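Alpha-galactosidase (Lactobacillus brevis, PDB 3MI6) probably hydrolyses terminal, non-reducing alpha-D-galactose residues from alpha-D-galactosides, including galactose oligosaccharides, galactomannans and galactolipids. Local coordinates at residues R586-T592 / D726-Q730; F598-Y604 / Q622-Y626; F561-Y565 / R640-F645. All coordinates share one frame; numbering follows the deposited sequence.

How the contacts relate
Contact 2 lies within the TIM barrel and is the buried one, joining its closing strand 601-604 to helix 613-628 through rings and a few polar groups. Contacts 1 and 3 are partly buried and tie different barrel helices, 590-597 and 553-566, to the C-terminal antiparallel sheet. Contact 1, the farthest of the three from the chain's centre and beside a second subunit, relies on hydroxyl and lysine hydrogen bonds and a phenylalanine under an arginine whose charge is met partly by that subunit; contact 3, the nearest to it, on aromatic rings and a stacked guanidinium. Contacts 1 and 2 touch, with a probable hydrogen bond from Gln622 NE2 to Leu590 O, whereas contact 3 touches neither.

Contact 1: residues R586-T592 / D726-Q730; sequences RITSLKT and DFYTQ
The capped start of helix 590-597, on the outside of the TIM barrel, meets a G1 beta bulge at Phe727 and Tyr728, where strand 728-736 begins. Thr592, in the first helical turn, makes the central link. Its OG1 donates to Phe727 O at 2.7 Å, tilted 27° from the carbonyl plane, and accepts from Thr729 OG1 at 3.0 Å. Short side chains suit two hydroxyls that must meet over a narrow gap between helix and strand: with chi1 of -59° in Thr592, OG1 lies beside the backbone N and points across to the strand. Ser589 is the N-cap; its OG accepts from Thr592 N at 3.0 Å, the capping bond, beside which the backbone bond of the same N-H to Ser589 O is weak. Lys591 runs out extended, and NZ donates to Thr729 O at 3.0 Å, nearly straight in line with the carbonyl, a reach that suits a long chain at the exposed side of the contact.

Phe727 has a positive phi, 51°, the left-handed conformation of the first G1 bulge position, more often filled by glycine. One ring face is covered by Arg586, whose CD sits 3.7 Å from the ring centroid in a CH-pi contact; Asp726 CB lies over the opposite face. The guanidinium nitrogens find their polar partners elsewhere: NE and NH2 pair with Asp726 and Asn673 O of the second subunit, and NH1 with Asp552 and Glu555 of its own chain. Helix N-cap and G1 bulge, the latter opposite Gln670, mark this junction of barrel and C-terminal sheet.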
# COMPACT_ATOMS: atom_id res chain seq x y z
N ARG D 586 -12.09 -30.38 5.91
CA ARG D 586 -12.86 -29.44 6.73
C ARG D 586 -14.20 -30.06 7.14
O ARG D 586 -14.76 -30.88 6.43
CB ARG D 586 -13.05 -28.12 5.97
CG ARG D 586 -14.06 -27.19 6.59
CD ARG D 586 -13.79 -25.74 6.22
NE ARG D 586 -12.37 -25.42 6.29
CZ ARG D 586 -11.60 -25.08 5.25
NH1 ARG D 586 -12.11 -24.99 4.01
NH2 ARG D 586 -10.31 -24.82 5.43
N ILE D 587 -14.69 -29.68 8.31
CA ILE D 587 -16.01 -30.10 8.78
C ILE D 587 -16.82 -28.84 8.87
O ILE D 587 -16.32 -27.81 9.29
CB ILE D 587 -15.98 -30.75 10.19
CG1 ILE D 587 -15.11 -32.00 10.22
CG2 ILE D 587 -17.40 -31.07 10.67
CD1 ILE D 587 -15.02 -32.65 11.61
N THR D 588 -18.10 -28.93 8.50
CA THR D 588 -18.95 -27.76 8.38
C THR D 588 -20.38 -28.13 8.74
O THR D 588 -20.81 -29.24 8.51
CB THR D 588 -18.91 -27.28 6.93
OG1 THR D 588 -17.77 -26.40 6.76
CG2 THR D 588 -20.16 -26.55 6.59
N SER D 589 -21.15 -27.20 9.29
CA SER D 589 -22.54 -27.55 9.59
C SER D 589 -23.31 -27.91 8.33
O SER D 589 -22.98 -27.45 7.23
CB SER D 589 -23.25 -26.39 10.29
OG SER D 589 -23.32 -25.27 9.43
N LEU D 590 -24.36 -28.71 8.46
CA LEU D 590 -25.20 -28.96 7.29
C LEU D 590 -25.93 -27.68 6.85
O LEU D 590 -26.22 -27.49 5.67
CB LEU D 590 -26.18 -30.09 7.58
CG LEU D 590 -27.24 -30.46 6.55
CD1 LEU D 590 -26.62 -30.80 5.21
CD2 LEU D 590 -28.01 -31.63 7.10
N LYS D 591 -26.21 -26.80 7.80
CA LYS D 591 -26.86 -25.52 7.51
C LYS D 591 -26.00 -24.64 6.60
O LYS D 591 -26.51 -24.01 5.68
CB LYS D 591 -27.18 -24.78 8.81
CG LYS D 591 -27.77 -23.39 8.64
CD LYS D 591 -27.64 -22.55 9.92
CE LYS D 591 -28.36 -21.21 9.74
NZ LYS D 591 -28.14 -20.23 10.88
N THR D 592 -24.70 -24.61 6.83
CA THR D 592 -23.84 -23.77 6.02
C THR D 592 -23.62 -24.34 4.61
O THR D 592 -23.77 -23.61 3.63
CB THR D 592 -22.50 -23.50 6.72
OG1 THR D 592 -22.74 -22.86 7.99
CG2 THR D 592 -21.60 -22.62 5.86
N ASP D 726 -17.54 -21.97 13.96
CA ASP D 726 -16.78 -21.62 12.77
C ASP D 726 -17.65 -21.88 11.54
O ASP D 726 -18.63 -22.61 11.63
CB ASP D 726 -15.47 -22.40 12.71
CG ASP D 726 -14.43 -21.84 13.68
OD1 ASP D 726 -14.56 -20.67 14.11
OD2 ASP D 726 -13.48 -22.57 14.02
N PHE D 727 -17.34 -21.23 10.43
CA PHE D 727 -18.11 -21.40 9.20
C PHE D 727 -19.62 -21.21 9.46
O PHE D 727 -20.43 -22.13 9.26
CB PHE D 727 -17.81 -22.78 8.58
CG PHE D 727 -16.40 -23.24 8.81
CD1 PHE D 727 -15.32 -22.52 8.31
CD2 PHE D 727 -16.14 -24.38 9.55
CE1 PHE D 727 -14.03 -22.92 8.54
CE2 PHE D 727 -14.83 -24.79 9.77
CZ PHE D 727 -13.78 -24.06 9.27
N TYR D 728 -19.97 -20.01 9.91
CA TYR D 728 -21.31 -19.72 10.39
C TYR D 728 -22.06 -18.95 9.34
O TYR D 728 -21.48 -18.12 8.64
CB TYR D 728 -21.27 -18.90 11.67
CG TYR D 728 -22.55 -18.97 12.49
CD1 TYR D 728 -22.72 -19.96 13.46
CD2 TYR D 728 -23.57 -18.06 12.30
CE1 TYR D 728 -23.88 -20.04 14.22
CE2 TYR D 728 -24.74 -18.13 13.05
CZ TYR D 728 -24.89 -19.12 14.01
OH TYR D 728 -26.04 -19.20 14.77
N THR D 729 -23.36 -19.22 9.24
CA THR D 729 -24.19 -18.54 8.27
C THR D 729 -25.37 -17.84 8.90
O THR D 729 -26.08 -18.40 9.72
CB THR D 729 -24.74 -19.51 7.25
OG1 THR D 729 -23.67 -20.30 6.71
CG2 THR D 729 -25.47 -18.74 6.16
N GLN D 730 -25.57 -16.59 8.50
CA GLN D 730 -26.77 -15.85 8.82
C GLN D 730 -27.52 -15.52 7.52
O GLN D 730 -26.99 -14.87 6.63
CB GLN D 730 -26.38 -14.58 9.58
CG GLN D 730 -25.76 -14.87 10.93
CD GLN D 730 -24.70 -13.86 11.34
OE1 GLN D 730 -23.84 -13.47 10.54
NE2 GLN D 730 -24.74 -13.46 12.59
O HOH W 1 -24.29 -22.11 10.93

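Contact 2: residues F598-Y604 / Q622-Y626; sequences FFGDLGY and QVAFY
The last beta-alpha unit of the TIM barrel packs against itself here, strand 601-604 and the loop before it meeting helix 613-628, with Tyr626 reaching from the helix to the loop. Strand and helix segments run nearly antiparallel, 163° apart, with axes 10.4 Å from each other, as expected within one beta-alpha unit. Tyr626 OH donates to Gly600 O at 2.6 Å, on a lone pair in the carbonyl plane, and accepts from Leu602 N at 3.3 Å in a nearly straight bond (169°). Gln634 NE2 also bonds this hydroxyl, so a buried polar atom has three partners. A tyrosine suits the place, being long enough to deliver its hydroxyl to the backbone while its ring packs against Leu602 and Phe598.

CB of Leu602 sits over the centre of that ring, 3.5 Å from the centroid. With CG anti to the backbone N (chi1 -177°), the leucine lays its CD2 branch back over the CG-CB end of the tyrosine, the two side chains running past each other in opposite directions. Phe598 completes an aromatic cluster. Its CD1 touches Tyr626 CD1 at 3.6 Å, the two planes close to parallel but the rings slid apart, and its CE2 meets the edge of the Phe625 ring at CD2, 3.7 Å away.

Further along the strand, Tyr604 OH donates to Gln622 OE1 at 2.9 Å, again on an in-plane lone pair. The other end of this amide, NE2, bonds Leu590 O, so glutamine, with acceptor and donor on one head, bridges strand 601-604 and helix 590-597. The strand itself is hydrogen-bonded between 572-576 and 333-335, closing the barrel, while Phe598 and Phe599 extend the aromatic packing to Phe633.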
# COMPACT_ATOMS: atom_id res chain seq x y z
N PHE D 598 -27.35 -22.78 -2.07
CA PHE D 598 -28.57 -22.16 -2.59
C PHE D 598 -28.24 -21.14 -3.66
O PHE D 598 -29.02 -20.96 -4.59
CB PHE D 598 -29.37 -21.45 -1.51
CG PHE D 598 -29.87 -22.34 -0.42
CD1 PHE D 598 -30.17 -23.66 -0.68
CD2 PHE D 598 -30.04 -21.85 0.86
CE1 PHE D 598 -30.63 -24.47 0.32
CE2 PHE D 598 -30.50 -22.65 1.87
CZ PHE D 598 -30.80 -23.96 1.60
N PHE D 599 -27.10 -20.46 -3.55
CA PHE D 599 -26.79 -19.38 -4.49
C PHE D 599 -26.16 -19.91 -5.79
O PHE D 599 -25.06 -19.54 -6.20
CB PHE D 599 -25.97 -18.29 -3.81
CG PHE D 599 -26.73 -17.58 -2.73
CD1 PHE D 599 -26.88 -18.17 -1.48
CD2 PHE D 599 -27.33 -16.35 -2.97
CE1 PHE D 599 -27.57 -17.53 -0.48
CE2 PHE D 599 -28.02 -15.70 -1.98
CZ PHE D 599 -28.15 -16.29 -0.73
N GLY D 600 -26.93 -20.79 -6.42
CA GLY D 600 -26.53 -21.43 -7.65
C GLY D 600 -27.60 -22.46 -7.90
O GLY D 600 -28.76 -22.28 -7.55
N ASP D 601 -27.19 -23.57 -8.49
CA ASP D 601 -28.11 -24.64 -8.82
C ASP D 601 -27.91 -25.81 -7.85
O ASP D 601 -27.02 -26.65 -8.04
CB ASP D 601 -27.94 -25.04 -10.29
CG ASP D 601 -28.09 -23.83 -11.22
OD1 ASP D 601 -28.90 -22.94 -10.90
OD2 ASP D 601 -27.37 -23.76 -12.25
N LEU D 602 -28.76 -25.83 -6.82
CA LEU D 602 -28.66 -26.75 -5.69
C LEU D 602 -28.73 -28.21 -6.12
O LEU D 602 -29.47 -28.57 -7.03
CB LEU D 602 -29.74 -26.45 -4.64
CG LEU D 602 -29.72 -27.30 -3.38
CD1 LEU D 602 -28.43 -27.07 -2.62
CD2 LEU D 602 -30.93 -27.03 -2.48
N GLY D 603 -27.94 -29.04 -5.45
CA GLY D 603 -27.81 -30.44 -5.78
C GLY D 603 -27.22 -31.15 -4.58
O GLY D 603 -26.67 -30.50 -3.70
N TYR D 604 -27.37 -32.46 -4.51
CA TYR D 604 -26.86 -33.22 -3.38
C TYR D 604 -25.96 -34.32 -3.86
O TYR D 604 -26.26 -34.99 -4.83
CB TYR D 604 -27.99 -33.76 -2.50
CG TYR D 604 -28.67 -32.67 -1.75
CD1 TYR D 604 -28.34 -32.41 -0.42
CD2 TYR D 604 -29.60 -31.86 -2.37
CE1 TYR D 604 -28.95 -31.36 0.28
CE2 TYR D 604 -30.21 -30.82 -1.69
CZ TYR D 604 -29.88 -30.57 -0.36
OH TYR D 604 -30.49 -29.55 0.30
N GLN D 622 -34.34 -27.92 3.59
CA GLN D 622 -33.51 -27.18 2.65
C GLN D 622 -34.12 -27.21 1.24
O GLN D 622 -34.17 -26.18 0.55
CB GLN D 622 -32.09 -27.73 2.62
CG GLN D 622 -31.34 -27.62 3.92
CD GLN D 622 -29.87 -27.96 3.77
OE1 GLN D 622 -29.48 -28.59 2.81
NE2 GLN D 622 -29.04 -27.53 4.73
N VAL D 623 -34.60 -28.38 0.82
CA VAL D 623 -35.19 -28.56 -0.50
C VAL D 623 -36.51 -27.81 -0.68
O VAL D 623 -36.73 -27.18 -1.73
CB VAL D 623 -35.35 -30.06 -0.83
CG1 VAL D 623 -36.07 -30.26 -2.17
CG2 VAL D 623 -33.99 -30.74 -0.85
N ALA D 624 -37.38 -27.85 0.33
CA ALA D 624 -38.64 -27.10 0.29
C ALA D 624 -38.35 -25.61 0.30
O ALA D 624 -38.98 -24.83 -0.41
CB ALA D 624 -39.51 -27.46 1.46
N PHE D 625 -37.37 -25.22 1.10
CA PHE D 625 -36.97 -23.83 1.15
C PHE D 625 -36.43 -23.39 -0.20
O PHE D 625 -36.82 -22.34 -0.73
CB PHE D 625 -35.91 -23.61 2.22
CG PHE D 625 -35.43 -22.19 2.30
CD1 PHE D 625 -36.26 -21.19 2.75
CD2 PHE D 625 -34.14 -21.86 1.92
CE1 PHE D 625 -35.83 -19.89 2.82
CE2 PHE D 625 -33.70 -20.55 2.00
CZ PHE D 625 -34.54 -19.58 2.45
N TYR D 626 -35.52 -24.18 -0.76
CA TYR D 626 -34.89 -23.81 -2.01
C TYR D 626 -35.90 -23.72 -3.13
O TYR D 626 -35.86 -22.78 -3.94
CB TYR D 626 -33.80 -24.80 -2.38
CG TYR D 626 -33.07 -24.44 -3.66
CD1 TYR D 626 -32.10 -23.44 -3.67
CD2 TYR D 626 -33.35 -25.11 -4.85
CE1 TYR D 626 -31.43 -23.12 -4.84
CE2 TYR D 626 -32.68 -24.79 -6.03
CZ TYR D 626 -31.72 -23.80 -6.02
OH TYR D 626 -31.04 -23.48 -7.17

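Contact 3: residues F561-Y565 / R640-F645; sequences FGTSY and RIDSPF
Ser564 OG is gripped from two directions, accepting from Arg640 NH1 at 3.1 Å and donating to Phe561 O one turn back in its own helix. The first bond is nearly straight (161°) and lies in the guanidinium plane. With chi1 at 65°, OG stands between the backbone N and the carbonyl carbon, within reach of that earlier carbonyl. The guanidinium lies flat on Tyr565, planes 14° apart, with CZ 3.6 Å from the ring centroid in a cation-pi contact. Asp242 takes NE and Ser309 OG takes NH2, so arginine suits a buried place where one flat cation must both stack and feed several acceptors. Were a leucine here instead, the Tyr565 ring would probably lose its flat cationic cover, and Asp242 and Ser564 OG the guanidinium that bonds them.

The contact joins barrel helix 553-566 to the turn leaving strand 637-640 of the C-terminal sheet, where Ile641 and Asp642 form a classic beta bulge opposite Ser653. Phe561 fits into this turn between two aliphatic groups: Arg640 CG lies 3.9 Å from its ring centroid over one face, Pro644 CD 3.6 Å over the other. An ST turn shapes the loop, Ser643 OG accepting from Phe645 N at 3.0 Å. Phe645 then presents its ring edge to Phe561, CD2 meeting CD1 at 3.8 Å, and to Gly562, where the helix has no side chain.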
# COMPACT_ATOMS: atom_id res chain seq x y z
N PHE D 561 -17.82 -16.60 -5.11
CA PHE D 561 -17.66 -15.17 -5.08
C PHE D 561 -16.90 -14.72 -6.32
O PHE D 561 -17.34 -13.83 -7.04
CB PHE D 561 -16.91 -14.74 -3.83
CG PHE D 561 -17.20 -13.33 -3.41
CD1 PHE D 561 -16.38 -12.30 -3.82
CD2 PHE D 561 -18.30 -13.04 -2.61
CE1 PHE D 561 -16.65 -11.01 -3.43
CE2 PHE D 561 -18.56 -11.76 -2.24
CZ PHE D 561 -17.74 -10.75 -2.65
N GLY D 562 -15.75 -15.35 -6.58
CA GLY D 562 -14.95 -15.00 -7.74
C GLY D 562 -15.67 -15.27 -9.05
O GLY D 562 -15.67 -14.44 -9.96
N THR D 563 -16.28 -16.44 -9.17
CA THR D 563 -16.97 -16.77 -10.40
C THR D 563 -18.04 -15.72 -10.76
O THR D 563 -18.19 -15.36 -11.93
CB THR D 563 -17.55 -18.21 -10.36
OG1 THR D 563 -16.48 -19.14 -10.14
CG2 THR D 563 -18.24 -18.55 -11.67
N SER D 564 -18.75 -15.21 -9.76
CA SER D 564 -19.84 -14.25 -9.99
C SER D 564 -19.45 -12.95 -10.71
O SER D 564 -20.29 -12.32 -11.35
CB SER D 564 -20.56 -13.91 -8.68
OG SER D 564 -19.70 -13.24 -7.78
N TYR D 565 -18.18 -12.55 -10.62
CA TYR D 565 -17.72 -11.38 -11.35
C TYR D 565 -17.94 -11.60 -12.85
O TYR D 565 -18.26 -10.68 -13.60
CB TYR D 565 -16.25 -11.09 -11.05
CG TYR D 565 -16.04 -10.45 -9.70
CD1 TYR D 565 -15.75 -11.21 -8.57
CD2 TYR D 565 -16.15 -9.06 -9.53
CE1 TYR D 565 -15.57 -10.60 -7.29
CE2 TYR D 565 -15.98 -8.45 -8.28
CZ TYR D 565 -15.69 -9.22 -7.16
OH TYR D 565 -15.52 -8.62 -5.92
N ARG D 640 -22.78 -8.73 -4.76
CA ARG D 640 -21.74 -9.03 -3.79
C ARG D 640 -21.68 -7.90 -2.78
O ARG D 640 -21.81 -6.74 -3.14
CB ARG D 640 -20.37 -9.15 -4.47
CG ARG D 640 -20.17 -10.39 -5.34
CD ARG D 640 -18.91 -10.24 -6.19
NE ARG D 640 -19.02 -9.09 -7.09
CZ ARG D 640 -19.40 -9.17 -8.36
NH1 ARG D 640 -19.71 -10.35 -8.90
NH2 ARG D 640 -19.47 -8.06 -9.11
N ILE D 641 -21.47 -8.24 -1.51
CA ILE D 641 -21.39 -7.23 -0.48
C ILE D 641 -20.00 -7.30 0.17
O ILE D 641 -19.07 -6.63 -0.30
CB ILE D 641 -22.59 -7.40 0.54
CG1 ILE D 641 -23.91 -7.10 -0.17
CG2 ILE D 641 -22.46 -6.51 1.77
CD1 ILE D 641 -25.13 -7.48 0.62
N ASP D 642 -19.85 -8.11 1.21
CA ASP D 642 -18.58 -8.33 1.89
C ASP D 642 -17.74 -9.37 1.14
O ASP D 642 -18.24 -10.46 0.81
CB ASP D 642 -18.82 -8.80 3.34
CG ASP D 642 -19.58 -7.75 4.17
OD1 ASP D 642 -18.94 -6.72 4.50
OD2 ASP D 642 -20.78 -7.97 4.51
N SER D 643 -16.46 -9.06 0.90
CA SER D 643 -15.61 -9.90 0.05
C SER D 643 -14.48 -10.61 0.76
O SER D 643 -13.71 -9.98 1.47
CB SER D 643 -14.99 -9.04 -1.04
OG SER D 643 -14.05 -9.81 -1.77
N PRO D 644 -14.36 -11.94 0.56
CA PRO D 644 -13.28 -12.73 1.15
C PRO D 644 -11.94 -12.38 0.51
O PRO D 644 -10.91 -12.92 0.92
CB PRO D 644 -13.64 -14.15 0.75
CG PRO D 644 -14.30 -13.97 -0.54
CD PRO D 644 -15.14 -12.74 -0.39
N PHE D 645 -11.96 -11.49 -0.48
CA PHE D 645 -10.75 -11.09 -1.17
C PHE D 645 -10.26 -9.70 -0.77
O PHE D 645 -9.26 -9.22 -1.31
CB PHE D 645 -10.95 -11.16 -2.69
CG PHE D 645 -11.31 -12.52 -3.18
CD1 PHE D 645 -10.38 -13.55 -3.15
CD2 PHE D 645 -12.57 -12.77 -3.70
CE1 PHE D 645 -10.72 -14.83 -3.64
CE2 PHE D 645 -12.92 -14.06 -4.19
CZ PHE D 645 -12.00 -15.07 -4.15